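PDB 3NZP: arginine decarboxylase from Campylobacter jejuni subsp. jejuni, which probably catalyses the decarboxylation of arginine to agmatine with pyridoxal 5'-phosphate as cofactor, a step of polyamine biosynthesis. Local coordinates for residues H527-S539 against G549-L563. Numbering follows the deposited sequence.
Sequences HNLFTHPTEAIIS and GIIEAQSILDTLEDL
Glu535 O accepts from Ile551 N at 2.8 Å. Ile550 CA adds a CA-H...O contact to the same oxygen. Glu535 N returns a bond to Ile551 O at 3.1 Å, so the two residues form an antiparallel hydrogen-bonded pair. Their side chains run alongside each other, Glu535 CG lying 3.8 Å from Ile551 CB. The carboxylate of Glu535 is salt-bridged to Arg50. This pair belongs to the beta hairpin of strands 534-540 and 545-551; strand 534-540 also runs parallel to strand 47-50. Beyond the pair, the hydroxyl of Thr534 takes over from the backbone. With OG1 beside its own N and anti to the carbonyl carbon (chi1 -67°), the hydroxyl is turned to Ala553 N, from which OG1 accepts at 2.9 Å. The chain leaving the hairpin then enters helix 556-562, where Ser555 and Asp558 form a capping box. Thr531 and Thr559 meet tip to tip, with Thr531 CG2 turned to the hydroxyl and methyl of Thr559. Thr531 CG2 also lies 3.6 Å from Gln554 OE1. Gln554 NE2 bonds Asp562 OD1 from above the carboxylate plane. Just past the end of the helix, Leu529 CD2 meets Leu563 CD1, also tip to tip, at 3.5 Å. Gln89 and Tyr90 of the second subunit pack on these two leucines, at the dimer interface.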
ATOM      1  N   HIS B 527       5.730  -6.244   2.140  1.00 85.00           N
ATOM      2  CA  HIS B 527       5.392  -7.349   1.245  1.00 82.66           C
ATOM      3  C   HIS B 527       5.811  -8.749   1.734  1.00 89.18           C
ATOM      4  O   HIS B 527       5.190  -9.297   2.654  1.00 97.63           O
ATOM      5  CB  HIS B 527       5.957  -7.063  -0.144  1.00 73.31           C
ATOM      6  CG  HIS B 527       5.065  -7.519  -1.249  1.00 79.46           C
ATOM      7  ND1 HIS B 527       3.712  -7.260  -1.271  1.00 86.96           N
ATOM      8  CD2 HIS B 527       5.331  -8.228  -2.370  1.00 90.53           C
ATOM      9  CE1 HIS B 527       3.180  -7.794  -2.357  1.00 88.49           C
ATOM     10  NE2 HIS B 527       4.142  -8.388  -3.040  1.00 92.47           N
ATOM     11  N   ASN B 528       6.847  -9.341   1.143  1.00 83.30           N
ATOM     12  CA  ASN B 528       7.280 -10.677   1.565  1.00 77.82           C
ATOM     13  C   ASN B 528       7.971 -10.659   2.924  1.00 79.66           C
ATOM     14  O   ASN B 528       9.071 -11.185   3.075  1.00 83.30           O
ATOM     15  CB  ASN B 528       8.223 -11.293   0.522  1.00 85.31           C
ATOM     16  CG  ASN B 528       7.529 -11.583  -0.799  1.00 90.34           C
ATOM     17  OD1 ASN B 528       8.159 -12.018  -1.767  1.00 86.11           O
ATOM     18  ND2 ASN B 528       6.223 -11.346  -0.843  1.00 96.40           N
ATOM     19  N   LEU B 529       7.309 -10.058   3.910  1.00 77.43           N
ATOM     20  CA  LEU B 529       7.821  -9.947   5.280  1.00 66.48           C
ATOM     21  C   LEU B 529       9.103  -9.135   5.409  1.00 63.57           C
ATOM     22  O   LEU B 529       9.737  -9.159   6.463  1.00 68.06           O
ATOM     23  CB  LEU B 529       8.024 -11.337   5.910  1.00 51.47           C
ATOM     24  CG  LEU B 529       6.737 -12.053   6.323  1.00 52.69           C
ATOM     25  CD1 LEU B 529       7.014 -13.445   6.876  1.00 43.83           C
ATOM     26  CD2 LEU B 529       6.033 -11.193   7.361  1.00 47.32           C
ATOM     27  N   PHE B 530       9.492  -8.420   4.354  1.00 59.86           N
ATOM     28  CA  PHE B 530      10.704  -7.602   4.432  1.00 65.24           C
ATOM     29  C   PHE B 530      10.382  -6.433   5.353  1.00 67.96           C
ATOM     30  O   PHE B 530       9.735  -5.471   4.940  1.00 73.81           O
ATOM     31  CB  PHE B 530      11.127  -7.081   3.044  1.00 64.48           C
ATOM     32  CG  PHE B 530      11.681  -8.144   2.133  1.00 60.36           C
ATOM     33  CD1 PHE B 530      10.886  -8.731   1.156  1.00 63.88           C
ATOM     34  CD2 PHE B 530      12.992  -8.587   2.281  1.00 62.38           C
ATOM     35  CE1 PHE B 530      11.390  -9.754   0.340  1.00 61.55           C
ATOM     36  CE2 PHE B 530      13.506  -9.608   1.472  1.00 62.79           C
ATOM     37  CZ  PHE B 530      12.702 -10.192   0.502  1.00 61.73           C
ATOM     38  N   THR B 531      10.819  -6.521   6.607  1.00 68.33           N
ATOM     39  CA  THR B 531      10.533  -5.462   7.575  1.00 66.35           C
ATOM     40  C   THR B 531      11.295  -4.173   7.324  1.00 57.82           C
ATOM     41  O   THR B 531      12.241  -4.134   6.536  1.00 50.24           O
ATOM     42  CB  THR B 531      10.831  -5.909   9.025  1.00 77.49           C
ATOM     43  OG1 THR B 531      12.246  -6.089   9.197  1.00 78.60           O
ATOM     44  CG2 THR B 531      10.092  -7.211   9.342  1.00 75.67           C
ATOM     45  N   HIS B 532      10.861  -3.116   8.005  1.00 53.86           N
ATOM     46  CA  HIS B 532      11.475  -1.801   7.869  1.00 54.58           C
ATOM     47  C   HIS B 532      12.998  -1.974   7.937  1.00 48.37           C
ATOM     48  O   HIS B 532      13.515  -2.693   8.792  1.00 53.92           O
ATOM     49  CB  HIS B 532      10.947  -0.884   8.985  1.00 58.68           C
ATOM     50  CG  HIS B 532      11.366   0.549   8.857  1.00 67.04           C
ATOM     51  ND1 HIS B 532      12.655   0.924   8.539  1.00 68.42           N
ATOM     52  CD2 HIS B 532      10.689   1.699   9.094  1.00 68.24           C
ATOM     53  CE1 HIS B 532      12.756   2.241   8.594  1.00 68.56           C
ATOM     54  NE2 HIS B 532      11.577   2.735   8.930  1.00 70.14           N
ATOM     55  N   PRO B 533      13.727  -1.347   7.006  1.00 39.35           N
ATOM     56  CA  PRO B 533      15.183  -1.460   6.996  1.00 38.59           C
ATOM     57  C   PRO B 533      15.816  -0.723   8.163  1.00 34.10           C
ATOM     58  O   PRO B 533      15.150   0.046   8.846  1.00 29.44           O
ATOM     59  CB  PRO B 533      15.564  -0.864   5.638  1.00 40.26           C
ATOM     60  CG  PRO B 533      14.497   0.138   5.396  1.00 29.43           C
ATOM     61  CD  PRO B 533      13.251  -0.578   5.845  1.00 34.90           C
ATOM     62  N   THR B 534      17.095  -0.972   8.409  1.00 37.68           N
ATOM     63  CA  THR B 534      17.759  -0.291   9.504  1.00 37.07           C
ATOM     64  C   THR B 534      17.754   1.208   9.228  1.00 38.78           C
ATOM     65  O   THR B 534      18.001   1.636   8.104  1.00 36.41           O
ATOM     66  CB  THR B 534      19.206  -0.756   9.652  1.00 36.30           C
ATOM     67  OG1 THR B 534      19.227  -2.127  10.058  1.00 39.42           O
ATOM     68  CG2 THR B 534      19.925   0.085  10.675  1.00 29.73           C
ATOM     69  N   GLU B 535      17.450   2.011  10.240  1.00 39.59           N
ATOM     70  CA  GLU B 535      17.453   3.449  10.043  1.00 36.12           C
ATOM     71  C   GLU B 535      18.420   4.088  11.020  1.00 37.56           C
ATOM     72  O   GLU B 535      18.651   3.567  12.111  1.00 40.06           O
ATOM     73  CB  GLU B 535      16.057   4.029  10.236  1.00 44.96           C
ATOM     74  CG  GLU B 535      15.584   4.110  11.678  1.00 53.26           C
ATOM     75  CD  GLU B 535      14.238   4.838  11.797  1.00 61.60           C
ATOM     76  OE1 GLU B 535      13.207   4.281  11.318  1.00 44.47           O
ATOM     77  OE2 GLU B 535      14.224   5.971  12.358  1.00 49.46           O
ATOM     78  N   ALA B 536      19.002   5.211  10.620  1.00 36.75           N
ATOM     79  CA  ALA B 536      19.956   5.906  11.466  1.00 38.82           C
ATOM     80  C   ALA B 536      19.765   7.399  11.302  1.00 39.52           C
ATOM     81  O   ALA B 536      19.436   7.860  10.211  1.00 42.11           O
ATOM     82  CB  ALA B 536      21.376   5.513  11.077  1.00 37.02           C
ATOM     83  N   ILE B 537      19.974   8.146  12.382  1.00 36.58           N
ATOM     84  CA  ILE B 537      19.836   9.601  12.359  1.00 39.46           C
ATOM     85  C   ILE B 537      21.204  10.260  12.285  1.00 38.40           C
ATOM     86  O   ILE B 537      21.998  10.141  13.213  1.00 47.69           O
ATOM     87  CB  ILE B 537      19.133  10.079  13.609  1.00 40.08           C
ATOM     88  CG1 ILE B 537      17.779   9.383  13.696  1.00 41.48           C
ATOM     89  CG2 ILE B 537      19.024  11.603  13.600  1.00 31.80           C
ATOM     90  CD1 ILE B 537      17.071   9.624  14.991  1.00 62.53           C
ATOM     91  N   ILE B 538      21.475  10.961  11.187  1.00 38.34           N
ATOM     92  CA  ILE B 538      22.771  11.607  11.005  1.00 40.77           C
ATOM     93  C   ILE B 538      22.790  13.081  11.392  1.00 46.34           C
ATOM     94  O   ILE B 538      22.069  13.894  10.809  1.00 52.39           O
ATOM     95  CB  ILE B 538      23.239  11.487   9.544  1.00 35.63           C
ATOM     96  CG1 ILE B 538      23.120  10.038   9.087  1.00 37.24           C
ATOM     97  CG2 ILE B 538      24.673  11.928   9.419  1.00 38.54           C
ATOM     98  CD1 ILE B 538      23.747   9.062  10.050  1.00 29.76           C
ATOM     99  N   SER B 539      23.622  13.420  12.374  1.00 46.66           N
ATOM    100  CA  SER B 539      23.750  14.799  12.830  1.00 45.28           C
ATOM    101  C   SER B 539      24.963  15.431  12.177  1.00 43.24           C
ATOM    102  O   SER B 539      25.989  14.786  12.006  1.00 47.67           O
ATOM    103  CB  SER B 539      23.908  14.845  14.344  1.00 44.50           C
ATOM    104  OG  SER B 539      23.882  16.186  14.796  1.00 58.10           O
ATOM    105  N   GLY B 549      21.327   7.191  17.085  1.00 52.62           N
ATOM    106  CA  GLY B 549      19.942   6.757  17.043  1.00 51.93           C
ATOM    107  C   GLY B 549      19.671   5.715  15.976  1.00 54.73           C
ATOM    108  O   GLY B 549      18.764   5.857  15.147  1.00 63.69           O
ATOM    109  N   ILE B 550      20.466   4.656  16.000  1.00 48.28           N
ATOM    110  CA  ILE B 550      20.328   3.570  15.049  1.00 42.10           C
ATOM    111  C   ILE B 550      19.215   2.616  15.487  1.00 35.76           C
ATOM    112  O   ILE B 550      19.016   2.382  16.675  1.00 39.57           O
ATOM    113  CB  ILE B 550      21.660   2.799  14.954  1.00 42.60           C
ATOM    114  CG1 ILE B 550      22.777   3.779  14.602  1.00 50.67           C
ATOM    115  CG2 ILE B 550      21.573   1.708  13.925  1.00 36.08           C
ATOM    116  CD1 ILE B 550      24.160   3.151  14.560  1.00 53.31           C
ATOM    117  N   ILE B 551      18.460   2.106  14.525  1.00 38.13           N
ATOM    118  CA  ILE B 551      17.403   1.138  14.806  1.00 39.25           C
ATOM    119  C   ILE B 551      17.679   0.005  13.832  1.00 41.26           C
ATOM    120  O   ILE B 551      17.402   0.109  12.632  1.00 40.94           O
ATOM    121  CB  ILE B 551      15.987   1.686  14.518  1.00 43.41           C
ATOM    122  CG1 ILE B 551      15.702   2.900  15.382  1.00 47.03           C
ATOM    123  CG2 ILE B 551      14.950   0.643  14.905  1.00 39.29           C
ATOM    124  CD1 ILE B 551      15.745   2.576  16.858  1.00 54.94           C
ATOM    125  N   GLU B 552      18.243  -1.073  14.349  1.00 35.28           N
ATOM    126  CA  GLU B 552      18.588  -2.201  13.515  1.00 37.43           C
ATOM    127  C   GLU B 552      17.336  -2.925  13.021  1.00 34.42           C
ATOM    128  O   GLU B 552      16.314  -2.955  13.706  1.00 31.10           O
ATOM    129  CB  GLU B 552      19.504  -3.138  14.312  1.00 49.76           C
ATOM    130  CG  GLU B 552      20.174  -4.245  13.533  1.00 61.48           C
ATOM    131  CD  GLU B 552      21.374  -4.771  14.277  1.00 70.93           C
ATOM    132  OE1 GLU B 552      21.382  -4.643  15.520  1.00 79.17           O
ATOM    133  OE2 GLU B 552      22.303  -5.305  13.636  1.00 79.93           O
ATOM    134  N   ALA B 553      17.413  -3.485  11.818  1.00 30.02           N
ATOM    135  CA  ALA B 553      16.293  -4.203  11.223  1.00 27.38           C
ATOM    136  C   ALA B 553      15.973  -5.489  11.983  1.00 35.29           C
ATOM    137  O   ALA B 553      16.880  -6.235  12.367  1.00 39.73           O
ATOM    138  CB  ALA B 553      16.607  -4.522   9.781  1.00 21.08           C
ATOM    139  N   GLN B 554      14.685  -5.751  12.195  1.00 39.91           N
ATOM    140  CA  GLN B 554      14.235  -6.947  12.919  1.00 42.50           C
ATOM    141  C   GLN B 554      14.814  -8.260  12.417  1.00 42.62           C
ATOM    142  O   GLN B 554      15.135  -8.407  11.240  1.00 48.02           O
ATOM    143  CB  GLN B 554      12.720  -7.078  12.833  1.00 45.31           C
ATOM    144  CG  GLN B 554      11.949  -6.258  13.806  1.00 51.77           C
ATOM    145  CD  GLN B 554      10.522  -6.746  13.918  1.00 64.04           C
ATOM    146  OE1 GLN B 554       9.854  -7.007  12.899  1.00 65.49           O
ATOM    147  NE2 GLN B 554      10.040  -6.882  15.153  1.00 60.21           N
ATOM    148  N   SER B 555      14.932  -9.235  13.303  1.00 36.89           N
ATOM    149  CA  SER B 555      15.429 -10.528  12.872  1.00 35.69           C
ATOM    150  C   SER B 555      14.214 -11.317  12.419  1.00 38.52           C
ATOM    151  O   SER B 555      13.077 -11.014  12.811  1.00 32.52           O
ATOM    152  CB  SER B 555      16.105 -11.272  14.024  1.00 39.50           C
ATOM    153  OG  SER B 555      15.138 -11.719  14.956  1.00 34.42           O
ATOM    154  N   ILE B 556      14.451 -12.333  11.597  1.00 42.87           N
ATOM    155  CA  ILE B 556      13.374 -13.186  11.097  1.00 38.16           C
ATOM    156  C   ILE B 556      12.461 -13.603  12.250  1.00 34.50           C
ATOM    157  O   ILE B 556      11.239 -13.503  12.159  1.00 21.78           O
ATOM    158  CB  ILE B 556      13.962 -14.437  10.444  1.00 34.04           C
ATOM    159  CG1 ILE B 556      14.622 -14.065   9.133  1.00 20.90           C
ATOM    160  CG2 ILE B 556      12.869 -15.451  10.184  1.00 44.20           C
ATOM    161  CD1 ILE B 556      15.333 -15.232   8.540  1.00 32.67           C
ATOM    162  N   LEU B 557      13.090 -14.067  13.327  1.00 35.09           N
ATOM    163  CA  LEU B 557      12.388 -14.496  14.530  1.00 35.66           C
ATOM    164  C   LEU B 557      11.454 -13.402  15.040  1.00 40.69           C
ATOM    165  O   LEU B 557      10.278 -13.656  15.287  1.00 40.89           O
ATOM    166  CB  LEU B 557      13.400 -14.858  15.613  1.00 32.75           C
ATOM    167  CG  LEU B 557      13.195 -16.215  16.287  1.00 34.84           C
ATOM    168  CD1 LEU B 557      12.857 -17.244  15.241  1.00 31.20           C
ATOM    169  CD2 LEU B 557      14.453 -16.616  17.046  1.00 28.28           C
ATOM    170  N   ASP B 558      11.983 -12.190  15.199  1.00 43.18           N
ATOM    171  CA  ASP B 558      11.168 -11.075  15.672  1.00 41.28           C
ATOM    172  C   ASP B 558      10.015 -10.825  14.709  1.00 39.73           C
ATOM    173  O   ASP B 558       8.886 -10.578  15.121  1.00 35.31           O
ATOM    174  CB  ASP B 558      11.984  -9.790  15.791  1.00 55.01           C
ATOM    175  CG  ASP B 558      13.024  -9.842  16.910  1.00 63.65           C
ATOM    176  OD1 ASP B 558      12.702 -10.325  18.026  1.00 55.35           O
ATOM    177  OD2 ASP B 558      14.166  -9.375  16.667  1.00 69.98           O
ATOM    178  N   THR B 559      10.303 -10.884  13.419  1.00 34.93           N
ATOM    179  CA  THR B 559       9.272 -10.656  12.432  1.00 32.60           C
ATOM    180  C   THR B 559       8.129 -11.657  12.566  1.00 37.00           C
ATOM    181  O   THR B 559       6.948 -11.295  12.510  1.00 37.47           O
ATOM    182  CB  THR B 559       9.864 -10.733  11.039  1.00 28.17           C
ATOM    183  OG1 THR B 559      10.864  -9.719  10.904  1.00 26.94           O
ATOM    184  CG2 THR B 559       8.783 -10.538   9.986  1.00 23.56           C
ATOM    185  N   LEU B 560       8.481 -12.923  12.744  1.00 37.59           N
ATOM    186  CA  LEU B 560       7.478 -13.964  12.884  1.00 35.08           C
ATOM    187  C   LEU B 560       6.633 -13.705  14.109  1.00 36.28           C
ATOM    188  O   LEU B 560       5.420 -13.897  14.087  1.00 37.85           O
ATOM    189  CB  LEU B 560       8.140 -15.334  13.009  1.00 32.99           C
ATOM    190  CG  LEU B 560       8.743 -15.896  11.729  1.00 33.73           C
ATOM    191  CD1 LEU B 560       9.506 -17.170  12.055  1.00 35.63           C
ATOM    192  CD2 LEU B 560       7.648 -16.148  10.709  1.00 20.04           C
ATOM    193  N   GLU B 561       7.275 -13.270  15.186  1.00 37.37           N
ATOM    194  CA  GLU B 561       6.548 -12.993  16.413  1.00 38.86           C
ATOM    195  C   GLU B 561       5.537 -11.877  16.199  1.00 41.10           C
ATOM    196  O   GLU B 561       4.410 -11.957  16.669  1.00 41.91           O
ATOM    197  CB  GLU B 561       7.498 -12.585  17.520  1.00 42.72           C
ATOM    198  CG  GLU B 561       6.900 -12.784  18.883  1.00 58.55           C
ATOM    199  CD  GLU B 561       7.721 -12.131  19.966  1.00 69.65           C
ATOM    200  OE1 GLU B 561       8.953 -11.990  19.778  1.00 69.05           O
ATOM    201  OE2 GLU B 561       7.130 -11.759  21.007  1.00 83.38           O
ATOM    202  N   ASP B 562       5.947 -10.836  15.486  1.00 40.08           N
ATOM    203  CA  ASP B 562       5.059  -9.729  15.229  1.00 33.59           C
ATOM    204  C   ASP B 562       3.791 -10.177  14.518  1.00 36.20           C
ATOM    205  O   ASP B 562       2.783  -9.485  14.548  1.00 44.31           O
ATOM    206  CB  ASP B 562       5.768  -8.662  14.410  1.00 33.66           C
ATOM    207  CG  ASP B 562       6.793  -7.904  15.219  1.00 44.65           C
ATOM    208  OD1 ASP B 562       7.419  -6.976  14.663  1.00 54.03           O
ATOM    209  OD2 ASP B 562       6.974  -8.229  16.410  1.00 51.57           O
ATOM    210  N   LEU B 563       3.831 -11.329  13.862  1.00 36.81           N
ATOM    211  CA  LEU B 563       2.642 -11.813  13.181  1.00 36.71           C
ATOM    212  C   LEU B 563       1.868 -12.677  14.148  1.00 42.38           C
ATOM    213  O   LEU B 563       0.878 -13.325  13.782  1.00 45.97           O
ATOM    214  CB  LEU B 563       3.007 -12.619  11.946  1.00 35.85           C
ATOM    215  CG  LEU B 563       3.333 -11.771  10.727  1.00 35.99           C
ATOM    216  CD1 LEU B 563       3.811 -12.683   9.602  1.00 47.47           C
ATOM    217  CD2 LEU B 563       2.100 -10.991  10.303  1.00 38.93           C
TER